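Local coordinates for protein beta-lactamase (Sphaerobacter thermophilus, PDB 4EWF) that probably hydrolyses beta-lactams to substituted beta-amino acids, as expected of a class A beta-lactamase, at residues D165-A170 / A240-N245; G29-A34 / T39-G44; P198-R203 / T217-G222; W213-G218 / V224-F229. All blocks are in the same frame, centred on the assembly; numbering follows the deposited sequence.

Contact 1 (D165-A170 / A240-N245)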
loop_
_atom_site.group_PDB
_atom_site.type_symbol
_atom_site.label_atom_id
_atom_site.label_comp_id
_atom_site.label_asym_id
_atom_site.label_seq_id
_atom_site.Cartn_x
_atom_site.Cartn_y
_atom_site.Cartn_z
ATOM N N ASP A 165 0.406 -8.662 8.263
ATOM C CA ASP A 165 0.187 -8.142 9.620
ATOM C C ASP A 165 0.746 -6.729 9.795
ATOM O O ASP A 165 0.072 -5.843 10.342
ATOM C CB ASP A 165 0.862 -9.029 10.684
ATOM C CG ASP A 165 0.070 -10.295 10.993
ATOM O OD1 ASP A 165 -1.086 -10.434 10.525
ATOM O OD2 ASP A 165 0.619 -11.158 11.704
ATOM N N ASP A 166 1.995 -6.538 9.381
ATOM C CA ASP A 166 2.649 -5.242 9.531
ATOM C C ASP A 166 1.934 -4.144 8.743
ATOM O O ASP A 166 1.771 -3.028 9.228
ATOM C CB ASP A 166 4.109 -5.316 9.068
ATOM C CG ASP A 166 5.023 -5.977 10.104
ATOM O OD1 ASP A 166 4.509 -6.448 11.151
ATOM O OD2 ASP A 166 6.253 -6.044 9.859
ATOM N N TYR A 167 1.526 -4.452 7.518
ATOM C CA TYR A 167 0.899 -3.430 6.682
ATOM C C TYR A 167 -0.529 -3.109 7.110
ATOM O O TYR A 167 -1.012 -1.995 6.900
ATOM C CB TYR A 167 1.063 -3.748 5.178
ATOM C CG TYR A 167 2.398 -3.198 4.738
ATOM C CD1 TYR A 167 2.478 -1.968 4.114
ATOM C CD2 TYR A 167 3.588 -3.856 5.062
ATOM C CE1 TYR A 167 3.692 -1.416 3.754
ATOM C CE2 TYR A 167 4.829 -3.304 4.715
ATOM C CZ TYR A 167 4.863 -2.072 4.062
ATOM O OH TYR A 167 6.057 -1.491 3.689
ATOM N N ALA A 168 -1.188 -4.061 7.766
ATOM C CA ALA A 168 -2.476 -3.759 8.368
ATOM C C ALA A 168 -2.278 -2.774 9.536
ATOM O O ALA A 168 -3.045 -1.821 9.684
ATOM C CB ALA A 168 -3.192 -5.039 8.816
ATOM N N LEU A 169 -1.233 -2.970 10.343
ATOM C CA LEU A 169 -0.955 -2.010 11.418
ATOM C C LEU A 169 -0.751 -0.613 10.844
ATOM O O LEU A 169 -1.189 0.380 11.425
ATOM C CB LEU A 169 0.289 -2.397 12.224
ATOM C CG LEU A 169 0.237 -3.708 12.994
ATOM C CD1 LEU A 169 1.613 -4.031 13.587
ATOM C CD2 LEU A 169 -0.852 -3.645 14.088
ATOM N N ALA A 170 -0.070 -0.537 9.708
ATOM C CA ALA A 170 0.227 0.759 9.098
ATOM C C ALA A 170 -1.054 1.493 8.734
ATOM O O ALA A 170 -1.205 2.680 9.021
ATOM C CB ALA A 170 1.118 0.587 7.854
ATOM N N ALA A 240 -4.909 -5.853 3.839
ATOM C CA ALA A 240 -3.521 -5.972 3.398
ATOM C C ALA A 240 -3.325 -7.355 2.768
ATOM O O ALA A 240 -3.311 -8.372 3.460
ATOM C CB ALA A 240 -2.562 -5.754 4.582
ATOM N N VAL A 241 -3.233 -7.397 1.447
ATOM C CA VAL A 241 -3.079 -8.668 0.751
ATOM C C VAL A 241 -1.821 -8.651 -0.094
ATOM O O VAL A 241 -1.604 -7.728 -0.872
ATOM C CB VAL A 241 -4.293 -8.957 -0.148
ATOM C CG1 VAL A 241 -4.103 -10.257 -0.928
ATOM C CG2 VAL A 241 -5.550 -9.024 0.715
ATOM N N PHE A 242 -0.980 -9.663 0.104
ATOM C CA PHE A 242 0.226 -9.859 -0.685
ATOM C C PHE A 242 0.097 -11.153 -1.456
ATOM O O PHE A 242 -0.384 -12.149 -0.915
ATOM C CB PHE A 242 1.460 -9.883 0.235
ATOM C CG PHE A 242 1.750 -8.539 0.852
ATOM C CD1 PHE A 242 2.785 -7.751 0.371
ATOM C CD2 PHE A 242 0.941 -8.036 1.862
ATOM C CE1 PHE A 242 3.047 -6.493 0.921
ATOM C CE2 PHE A 242 1.191 -6.771 2.421
ATOM C CZ PHE A 242 2.248 -5.998 1.937
ATOM N N THR A 243 0.503 -11.151 -2.726
ATOM C CA THR A 243 0.477 -12.406 -3.470
ATOM C C THR A 243 1.786 -12.612 -4.217
ATOM O O THR A 243 2.418 -11.665 -4.679
ATOM C CB THR A 243 -0.709 -12.540 -4.474
ATOM O OG1 THR A 243 -0.394 -11.871 -5.706
ATOM C CG2 THR A 243 -2.023 -12.001 -3.896
ATOM N N GLU A 244 2.165 -13.873 -4.352
ATOM C CA GLU A 244 3.465 -14.221 -4.878
ATOM C C GLU A 244 3.331 -15.459 -5.751
ATOM O O GLU A 244 2.704 -16.457 -5.357
ATOM C CB GLU A 244 4.369 -14.465 -3.664
ATOM C CG GLU A 244 5.652 -15.156 -3.863
ATOM C CD GLU A 244 6.355 -15.353 -2.521
ATOM O OE1 GLU A 244 6.557 -14.347 -1.812
ATOM O OE2 GLU A 244 6.670 -16.507 -2.168
ATOM N N ASN A 245 3.920 -15.401 -6.941
ATOM C CA ASN A 245 3.933 -16.539 -7.851
ATOM C C ASN A 245 2.572 -17.048 -8.323
ATOM O O ASN A 245 2.455 -18.215 -8.681
ATOM C CB ASN A 245 4.717 -17.703 -7.231
ATOM C CG ASN A 245 6.148 -17.331 -6.950
ATOM O OD1 ASN A 245 6.791 -16.664 -7.765
ATOM N ND2 ASN A 245 6.642 -17.710 -5.778
#
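F242 swings its ring away from its carbonyl carbon to lie beside its own backbone N (chi1 -69°), and Y167 adopts a similar first torsion (chi1 -86°); both torsions aim the rings into the layer between helix and sheet. This is the helix-on-sheet layer of a class A beta-lactamase: helix 164-175 lies across one face of the five-stranded antiparallel sheet, touching strand 235-244 near the middle of the sheet. The axes of the two short segments pass 7.8 Å apart and run roughly antiparallel. F242 presents its edge toward the face of Y167 in an offset edge-to-face pair, with centroids 5.8 Å apart and planes at 65°. CZ of F242 comes 4.0 Å from CG of Y167, the ring carbon that carries CB, and CE2 lies against CB itself, well back from the hydroxyl. No hydrogen bond crosses this contact; it is wholly apolar and buried. V227 of the adjoining strand touches both side chains, as does A162, while V54 and M139 also pack on Y167. Two residues earlier on the strand, small side chains let the helix backbone come close: CB of A240 sits 4.2 Å from CB of Y167 and 4.3 Å from CB of A168, and it reaches the amide N of A168 at 3.9 Å.

Contact 2 (G29-A34 / T39-G44)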
loop_
_atom_site.group_PDB
_atom_site.type_symbol
_atom_site.label_atom_id
_atom_site.label_comp_id
_atom_site.label_asym_id
_atom_site.label_seq_id
_atom_site.Cartn_x
_atom_site.Cartn_y
_atom_site.Cartn_z
ATOM N N GLY A 29 -0.827 -13.894 1.229
ATOM C CA GLY A 29 -0.784 -13.465 2.621
ATOM C C GLY A 29 -1.860 -12.403 2.746
ATOM O O GLY A 29 -1.954 -11.510 1.899
ATOM N N ALA A 30 -2.689 -12.503 3.782
ATOM C CA ALA A 30 -3.803 -11.573 3.951
ATOM C C ALA A 30 -4.080 -11.338 5.418
ATOM O O ALA A 30 -4.182 -12.282 6.209
ATOM C CB ALA A 30 -5.057 -12.111 3.272
ATOM N N THR A 31 -4.214 -10.068 5.772
ATOM C CA THR A 31 -4.674 -9.669 7.085
ATOM C C THR A 31 -5.773 -8.645 6.852
ATOM O O THR A 31 -5.551 -7.618 6.229
ATOM C CB THR A 31 -3.518 -9.066 7.928
ATOM O OG1 THR A 31 -2.535 -10.078 8.166
ATOM C CG2 THR A 31 -4.030 -8.556 9.268
ATOM N N ILE A 32 -6.969 -8.941 7.340
ATOM C CA ILE A 32 -8.128 -8.129 7.041
ATOM C C ILE A 32 -8.814 -7.828 8.346
ATOM O O ILE A 32 -9.157 -8.740 9.094
ATOM C CB ILE A 32 -9.087 -8.874 6.090
ATOM C CG1 ILE A 32 -8.410 -9.095 4.730
ATOM C CG2 ILE A 32 -10.428 -8.113 5.962
ATOM C CD1 ILE A 32 -9.080 -10.147 3.855
ATOM N N VAL A 33 -8.990 -6.552 8.646
ATOM C CA VAL A 33 -9.569 -6.192 9.925
ATOM C C VAL A 33 -10.973 -5.648 9.757
ATOM O O VAL A 33 -11.172 -4.640 9.089
ATOM C CB VAL A 33 -8.709 -5.148 10.662
ATOM C CG1 VAL A 33 -9.255 -4.928 12.069
ATOM C CG2 VAL A 33 -7.243 -5.602 10.702
ATOM N N ALA A 34 -11.946 -6.317 10.376
ATOM C CA ALA A 34 -13.337 -5.891 10.296
ATOM C C ALA A 34 -13.551 -4.644 11.136
ATOM O O ALA A 34 -12.777 -4.368 12.053
ATOM C CB ALA A 34 -14.270 -7.017 10.780
ATOM N N THR A 39 -10.298 -9.960 13.232
ATOM C CA THR A 39 -9.261 -10.001 12.207
ATOM C C THR A 39 -9.112 -11.365 11.542
ATOM O O THR A 39 -8.939 -12.392 12.209
ATOM C CB THR A 39 -7.909 -9.527 12.797
ATOM O OG1 THR A 39 -8.062 -8.177 13.256
ATOM C CG2 THR A 39 -6.801 -9.583 11.742
ATOM N N PHE A 40 -9.209 -11.378 10.221
ATOM C CA PHE A 40 -8.894 -12.580 9.460
ATOM C C PHE A 40 -7.404 -12.547 9.090
ATOM O O PHE A 40 -6.896 -11.526 8.605
ATOM C CB PHE A 40 -9.727 -12.622 8.184
ATOM C CG PHE A 40 -9.333 -13.726 7.237
ATOM C CD1 PHE A 40 -9.963 -14.964 7.296
ATOM C CD2 PHE A 40 -8.345 -13.517 6.284
ATOM C CE1 PHE A 40 -9.598 -15.985 6.421
ATOM C CE2 PHE A 40 -7.978 -14.520 5.400
ATOM C CZ PHE A 40 -8.598 -15.753 5.468
ATOM N N ARG A 41 -6.719 -13.665 9.308
ATOM C CA ARG A 41 -5.301 -13.793 8.995
ATOM C C ARG A 41 -5.051 -15.096 8.240
ATOM O O ARG A 41 -5.502 -16.173 8.652
ATOM C CB ARG A 41 -4.445 -13.788 10.277
ATOM C CG ARG A 41 -4.433 -12.473 11.038
ATOM C CD ARG A 41 -3.358 -12.448 12.149
ATOM N NE ARG A 41 -3.724 -11.496 13.199
ATOM C CZ ARG A 41 -3.346 -10.221 13.220
ATOM N NH1 ARG A 41 -2.571 -9.741 12.261
ATOM N NH2 ARG A 41 -3.733 -9.426 14.205
ATOM N N HIS A 42 -4.331 -14.985 7.133
ATOM C CA HIS A 42 -3.816 -16.135 6.415
ATOM C C HIS A 42 -2.380 -15.798 6.038
ATOM O O HIS A 42 -2.141 -14.835 5.286
ATOM C CB HIS A 42 -4.644 -16.392 5.152
ATOM C CG HIS A 42 -4.103 -17.487 4.291
ATOM N ND1 HIS A 42 -4.425 -18.814 4.488
ATOM C CD2 HIS A 42 -3.257 -17.453 3.233
ATOM C CE1 HIS A 42 -3.802 -19.549 3.584
ATOM N NE2 HIS A 42 -3.083 -18.749 2.816
ATOM N N ASN A 43 -1.427 -16.562 6.569
ATOM C CA ASN A 43 0.003 -16.257 6.364
ATOM C C ASN A 43 0.279 -14.817 6.772
ATOM O O ASN A 43 1.024 -14.086 6.102
ATOM C CB ASN A 43 0.399 -16.456 4.898
ATOM C CG ASN A 43 0.516 -17.910 4.514
ATOM O OD1 ASN A 43 0.848 -18.746 5.341
ATOM N ND2 ASN A 43 0.255 -18.219 3.243
ATOM N N GLY A 44 -0.356 -14.402 7.861
ATOM C CA GLY A 44 -0.327 -13.014 8.271
ATOM C C GLY A 44 1.055 -12.534 8.626
ATOM O O GLY A 44 1.344 -11.341 8.469
#
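A30 and H42 exchange two backbone hydrogen bonds, A30 N to H42 O at 2.8 Å and H42 N to A30 O at 2.9 Å. I32 and F40 repeat the exchange, with I32 N to F40 O and F40 N to I32 O both at 2.9 Å. T31 faces R41 between these pairs, and V33 faces T39 beyond them, both as non-hydrogen-bonded pairs; the outward backbone groups of G29, T31 and V33 bond to F242, A240 and V238 of strand 235-244. The unit is a beta hairpin at one margin of the antiparallel sheet, its second strand, 39-42, being an outermost one. On the face carrying T31, V33, T39 and R41, the arginine chain extends from CG to NE and brings its guanidinium under T39, whose CG2 stands 3.7 Å above the centre of the plane. R41 NH1 also lies against T31 CG2 at 3.5 Å. R41 NH1 and T31 OG1 share D165 OD1 on helix 164-175, by salt bridge and hydrogen bond respectively, though the salt bridge is modelled implausibly short and its exact length is doubtful. T39 OG1 bonds to G37 O, and N43 ND2 to V28 O. The other face turns to helix 12-22: H42 NE2 is hydrogen-bonded to E22 OE2, while CD1 of I32 meets F40 CD2 at 4.2 Å and both residues touch V14.

Contact 3 (P198-R203 / T217-G222). With SO4 (sulfate ion), chain E.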
loop_
_atom_site.group_PDB
_atom_site.type_symbol
_atom_site.label_atom_id
_atom_site.label_comp_id
_atom_site.label_asym_id
_atom_site.label_seq_id
_atom_site.Cartn_x
_atom_site.Cartn_y
_atom_site.Cartn_z
ATOM N N PRO A 198 -7.834 0.679 -9.911
ATOM C CA PRO A 198 -9.009 0.188 -9.174
ATOM C C PRO A 198 -9.246 -1.321 -9.279
ATOM O O PRO A 198 -10.329 -1.775 -8.902
ATOM C CB PRO A 198 -10.161 0.893 -9.888
ATOM C CG PRO A 198 -9.716 0.923 -11.312
ATOM C CD PRO A 198 -8.209 1.182 -11.248
ATOM N N ARG A 199 -8.272 -2.083 -9.766
ATOM C CA ARG A 199 -8.520 -3.474 -10.137
ATOM C C ARG A 199 -8.280 -4.455 -8.989
ATOM O O ARG A 199 -8.536 -5.655 -9.128
ATOM C CB ARG A 199 -7.635 -3.866 -11.327
ATOM C CG ARG A 199 -7.928 -3.082 -12.605
ATOM C CD ARG A 199 -6.892 -3.390 -13.669
ATOM N NE ARG A 199 -7.039 -2.546 -14.863
ATOM C CZ ARG A 199 -6.599 -1.293 -14.936
ATOM N NH1 ARG A 199 -6.014 -0.738 -13.876
ATOM N NH2 ARG A 199 -6.751 -0.593 -16.053
ATOM N N ARG A 200 -7.774 -3.960 -7.865
ATOM C CA ARG A 200 -7.459 -4.869 -6.755
ATOM C C ARG A 200 -8.420 -4.629 -5.583
ATOM O O ARG A 200 -9.595 -4.997 -5.659
ATOM C CB ARG A 200 -5.975 -4.770 -6.374
ATOM C CG ARG A 200 -5.063 -4.939 -7.612
ATOM C CD ARG A 200 -3.569 -4.840 -7.330
ATOM N NE ARG A 200 -2.827 -4.711 -8.586
ATOM C CZ ARG A 200 -1.502 -4.627 -8.686
ATOM N NH1 ARG A 200 -0.736 -4.669 -7.597
ATOM N NH2 ARG A 200 -0.943 -4.501 -9.888
ATOM N N ILE A 201 -7.949 -3.997 -4.511
ATOM C CA ILE A 201 -8.851 -3.674 -3.406
ATOM C C ILE A 201 -10.049 -2.888 -3.942
ATOM O O ILE A 201 -11.199 -3.094 -3.526
ATOM C CB ILE A 201 -8.131 -2.868 -2.302
ATOM C CG1 ILE A 201 -7.215 -3.793 -1.502
ATOM C CG2 ILE A 201 -9.145 -2.174 -1.393
ATOM C CD1 ILE A 201 -6.240 -3.069 -0.589
ATOM N N GLY A 202 -9.793 -2.006 -4.899
ATOM C CA GLY A 202 -10.855 -1.125 -5.355
ATOM C C GLY A 202 -11.933 -1.765 -6.219
ATOM O O GLY A 202 -12.964 -1.151 -6.502
ATOM N N ARG A 203 -11.713 -2.997 -6.654
ATOM C CA ARG A 203 -12.553 -3.531 -7.712
ATOM C C ARG A 203 -14.037 -3.639 -7.366
ATOM O O ARG A 203 -14.917 -3.246 -8.148
ATOM C CB ARG A 203 -12.031 -4.873 -8.199
ATOM C CG ARG A 203 -12.853 -5.368 -9.370
ATOM C CD ARG A 203 -12.210 -6.558 -10.020
ATOM N NE ARG A 203 -13.180 -7.288 -10.826
ATOM C CZ ARG A 203 -12.884 -8.373 -11.530
ATOM N NH1 ARG A 203 -13.835 -8.986 -12.233
ATOM N NH2 ARG A 203 -11.631 -8.843 -11.525
ATOM N N THR A 217 -0.888 -0.018 -4.141
ATOM C CA THR A 217 -0.592 -1.266 -4.820
ATOM C C THR A 217 0.907 -1.522 -4.830
ATOM O O THR A 217 1.714 -0.620 -4.570
ATOM C CB THR A 217 -1.005 -1.162 -6.291
ATOM O OG1 THR A 217 -0.434 0.038 -6.837
ATOM C CG2 THR A 217 -2.530 -1.110 -6.424
ATOM N N GLY A 218 1.267 -2.752 -5.164
ATOM C CA GLY A 218 2.648 -3.124 -5.396
ATOM C C GLY A 218 2.726 -4.246 -6.416
ATOM O O GLY A 218 1.973 -5.226 -6.340
ATOM N N SER A 219 3.644 -4.113 -7.368
ATOM C CA SER A 219 3.773 -5.090 -8.442
ATOM C C SER A 219 5.230 -5.242 -8.842
ATOM O O SER A 219 5.933 -4.252 -8.997
ATOM C CB SER A 219 2.989 -4.638 -9.678
ATOM O OG SER A 219 1.696 -4.167 -9.326
ATOM N N LEU A 220 5.654 -6.490 -9.011
ATOM C CA LEU A 220 6.951 -6.856 -9.564
ATOM C C LEU A 220 6.658 -8.140 -10.310
ATOM O O LEU A 220 5.582 -8.704 -10.148
ATOM C CB LEU A 220 7.933 -7.174 -8.433
ATOM C CG LEU A 220 9.033 -6.211 -7.976
ATOM C CD1 LEU A 220 8.845 -4.806 -8.475
ATOM C CD2 LEU A 220 9.176 -6.264 -6.463
ATOM N N THR A 221 7.600 -8.640 -11.104
ATOM C CA THR A 221 7.363 -9.936 -11.734
ATOM C C THR A 221 7.133 -10.988 -10.626
ATOM O O THR A 221 7.884 -11.041 -9.646
ATOM C CB THR A 221 8.469 -10.318 -12.774
ATOM O OG1 THR A 221 8.459 -11.733 -13.000
ATOM C CG2 THR A 221 9.842 -9.881 -12.314
ATOM N N GLY A 222 6.050 -11.758 -10.752
ATOM C CA GLY A 222 5.662 -12.743 -9.748
ATOM C C GLY A 222 5.104 -12.156 -8.455
ATOM O O GLY A 222 4.882 -12.877 -7.477
HETATM S S SO4 E . 2.533 -0.681 -8.749
HETATM O O1 SO4 E . 3.789 -1.211 -8.200
HETATM O O2 SO4 E . 2.028 0.343 -7.827
HETATM O O3 SO4 E . 2.770 -0.093 -10.072
HETATM O O4 SO4 E . 1.536 -1.751 -8.882
#
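R200 grips S219 end-on, both terminal nitrogens converging on one hydroxyl oxygen: NH2 to OG at 2.7 Å and NH1 to OG at 3.0 Å. OG lies almost exactly in the guanidinium plane, only 4° out of it as seen from NH1 and 5° from NH2. NH1 also makes a weak bond to G218 O at 3.0 Å. Over one face of the same group sits T217, with CB 3.8 Å from NH1, while the extended arginine chain crosses the threonine side chain at about a right angle. The grip orients S219 OG to donate to O4 of a sulfate, at a separation so short that its exact length is doubtful. T217 OG1 gives the sulfate a second hydrogen bond, to O2 at 2.7 Å, and S219 N a weak third. S52 OG also bonds to the ion. T217 and G218 belong to what looks like the K(T/S)G motif of class A enzymes, and the sulfate, probably from the crystallisation liquor, is consistent with an anion taking the place of the substrate carboxylate. R200 NH2, 3.8 Å from O4, would add positive potential there. Further out, R200 NE forms a salt bridge with E253 and NH1 bonds to N225 O, which together fix the rotation of the guanidinium. A type I turn from R200 to R203, closed by R203 N to R200 O, follows directly. R200 touches V224 and D226, which sets the loop against strand 223-232, with L249 and I256 of helix 249-266 packing on the R200 chain as it reaches toward strand 212-220.

Contact 4 (W213-G218 / V224-F229). With SO4 (sulfate ion), chain E.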
loop_
_atom_site.group_PDB
_atom_site.type_symbol
_atom_site.label_atom_id
_atom_site.label_comp_id
_atom_site.label_asym_id
_atom_site.label_seq_id
_atom_site.Cartn_x
_atom_site.Cartn_y
_atom_site.Cartn_z
ATOM N N TRP A 213 -12.531 4.710 -0.610
ATOM C CA TRP A 213 -11.483 3.697 -0.507
ATOM C C TRP A 213 -10.155 4.301 -0.950
ATOM O O TRP A 213 -10.116 5.286 -1.693
ATOM C CB TRP A 213 -11.821 2.446 -1.329
ATOM C CG TRP A 213 -11.666 2.633 -2.813
ATOM C CD1 TRP A 213 -12.582 3.171 -3.682
ATOM C CD2 TRP A 213 -10.526 2.266 -3.601
ATOM N NE1 TRP A 213 -12.071 3.166 -4.967
ATOM C CE2 TRP A 213 -10.809 2.625 -4.940
ATOM C CE3 TRP A 213 -9.285 1.687 -3.298
ATOM C CZ2 TRP A 213 -9.891 2.416 -5.976
ATOM C CZ3 TRP A 213 -8.374 1.478 -4.326
ATOM C CH2 TRP A 213 -8.682 1.841 -5.652
ATOM N N GLY A 214 -9.071 3.727 -0.462
ATOM C CA GLY A 214 -7.746 4.148 -0.879
ATOM C C GLY A 214 -6.828 2.969 -0.701
ATOM O O GLY A 214 -7.106 2.078 0.108
ATOM N N SER A 215 -5.726 2.950 -1.433
ATOM C CA SER A 215 -4.785 1.859 -1.275
ATOM C C SER A 215 -3.450 2.215 -1.913
ATOM O O SER A 215 -3.351 3.176 -2.683
ATOM C CB SER A 215 -5.337 0.581 -1.911
ATOM O OG SER A 215 -5.035 0.523 -3.302
ATOM N N LYS A 216 -2.423 1.453 -1.559
ATOM C CA LYS A 216 -1.168 1.481 -2.291
ATOM C C LYS A 216 -0.945 0.078 -2.822
ATOM O O LYS A 216 -0.836 -0.889 -2.053
ATOM C CB LYS A 216 0.026 1.882 -1.417
ATOM C CG LYS A 216 1.351 1.933 -2.223
ATOM C CD LYS A 216 1.298 3.094 -3.225
ATOM C CE LYS A 216 2.435 3.024 -4.263
ATOM N NZ LYS A 216 2.172 2.019 -5.346
ATOM N N THR A 217 -0.888 -0.018 -4.141
ATOM C CA THR A 217 -0.592 -1.266 -4.820
ATOM C C THR A 217 0.907 -1.522 -4.830
ATOM O O THR A 217 1.714 -0.620 -4.570
ATOM C CB THR A 217 -1.005 -1.162 -6.291
ATOM O OG1 THR A 217 -0.434 0.038 -6.837
ATOM C CG2 THR A 217 -2.530 -1.110 -6.424
ATOM N N GLY A 218 1.267 -2.752 -5.164
ATOM C CA GLY A 218 2.648 -3.124 -5.396
ATOM C C GLY A 218 2.726 -4.246 -6.416
ATOM O O GLY A 218 1.973 -5.226 -6.340
ATOM N N VAL A 224 2.122 -9.483 -6.773
ATOM C CA VAL A 224 0.969 -8.579 -6.874
ATOM C C VAL A 224 0.384 -8.309 -5.479
ATOM O O VAL A 224 -0.127 -9.229 -4.819
ATOM C CB VAL A 224 -0.105 -9.139 -7.844
ATOM C CG1 VAL A 224 -1.301 -8.154 -7.994
ATOM C CG2 VAL A 224 0.520 -9.445 -9.215
ATOM N N ASN A 225 0.501 -7.062 -5.016
ATOM C CA ASN A 225 0.059 -6.687 -3.669
ATOM C C ASN A 225 -0.891 -5.494 -3.729
ATOM O O ASN A 225 -0.866 -4.720 -4.693
ATOM C CB ASN A 225 1.254 -6.283 -2.763
ATOM C CG ASN A 225 2.425 -7.244 -2.831
ATOM O OD1 ASN A 225 2.252 -8.456 -2.957
ATOM N ND2 ASN A 225 3.642 -6.702 -2.703
ATOM N N ASP A 226 -1.702 -5.329 -2.684
ATOM C CA ASP A 226 -2.481 -4.101 -2.480
ATOM C C ASP A 226 -2.767 -3.937 -0.983
ATOM O O ASP A 226 -3.129 -4.895 -0.301
ATOM C CB ASP A 226 -3.774 -4.114 -3.307
ATOM C CG ASP A 226 -4.308 -2.705 -3.608
ATOM O OD1 ASP A 226 -3.598 -1.706 -3.334
ATOM O OD2 ASP A 226 -5.445 -2.597 -4.118
ATOM N N VAL A 227 -2.565 -2.734 -0.469
ATOM C CA VAL A 227 -2.731 -2.475 0.956
ATOM C C VAL A 227 -3.573 -1.231 1.117
ATOM O O VAL A 227 -3.221 -0.181 0.589
ATOM C CB VAL A 227 -1.366 -2.220 1.646
ATOM C CG1 VAL A 227 -1.584 -1.695 3.083
ATOM C CG2 VAL A 227 -0.503 -3.482 1.629
ATOM N N GLY A 228 -4.699 -1.327 1.815
ATOM C CA GLY A 228 -5.528 -0.140 1.949
ATOM C C GLY A 228 -6.750 -0.277 2.829
ATOM O O GLY A 228 -6.792 -1.123 3.725
ATOM N N PHE A 229 -7.751 0.562 2.572
ATOM C CA PHE A 229 -8.932 0.579 3.401
ATOM C C PHE A 229 -10.168 0.834 2.556
ATOM O O PHE A 229 -10.100 1.425 1.480
ATOM C CB PHE A 229 -8.818 1.685 4.451
ATOM C CG PHE A 229 -8.843 3.059 3.863
ATOM C CD1 PHE A 229 -10.034 3.769 3.776
ATOM C CD2 PHE A 229 -7.680 3.635 3.361
ATOM C CE1 PHE A 229 -10.064 5.043 3.221
ATOM C CE2 PHE A 229 -7.704 4.915 2.806
ATOM C CZ PHE A 229 -8.894 5.609 2.724
HETATM S S SO4 E . 2.533 -0.681 -8.749
HETATM O O1 SO4 E . 3.789 -1.211 -8.200
HETATM O O2 SO4 E . 2.028 0.343 -7.827
HETATM O O3 SO4 E . 2.770 -0.093 -10.072
HETATM O O4 SO4 E . 1.536 -1.751 -8.882
#
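S215 and D226 meet diagonally across the strands, on the face they share with T217, with their polar ends joined: OG donates to OD1 at 2.7 Å, meeting it on the syn side and 15° out of the carboxylate plane. The serine hydroxyl stands between its backbone N and carbonyl carbon (chi1 86°), which directs it at the acid, while D226 OD2 takes the amide of I201. T217 crosses D226 obliquely, its CG2 3.3 Å from OD1. On the opposite face, K216 bends at chi2 and chi4 and folds back along its own strand, so that NZ bonds to T217 O at 2.8 Å. NZ lies 3.0 Å from O2 of the sulfate. S113 OG is another partner of NZ, a pairing consistent with the SxxK, SxN and K(T/S)G active-site motifs of class A enzymes. Farther along, F229 lays a face of its ring over the backbone of G214, the amide N 3.7 Å above the plane and offset toward the rim. G214 has no side chain to obstruct the ring. G228 likewise allows S215 to come near, with only 3.9 Å between their CA atoms. Backbone bonds are exchanged by three hydrogen-bonded pairs, G214 with F229, K216 with V227 and G218 with N225. This beta hairpin forms the margin of the sheet at strand 212-220. Strand 235-244 flanks strand 223-232 on its far side; helix 249-266 packs on V224 and D226, and helix 164-175 on V227 and F229.

Overall arrangement
All four contacts draw on the same five-stranded sheet. Contacts 2 and 4 are hairpins at its two margins, about 14 Å apart between centres, and strand 235-244 of contact 1 runs between them, bonding through its backbone to both. Contact 2 is partly exposed and settles its polar ends with residues outside the hairpin; contact 1 is buried and purely apolar. Helix 164-175 joins these two. Contacts 3 and 4 are also buried, yet polar, one through an arginine, the other through a serine-aspartate pair; they share T217 and G218, and the sulfate lies beside both. Polar bonds tie loop 198-203 to the hairpin of contact 4.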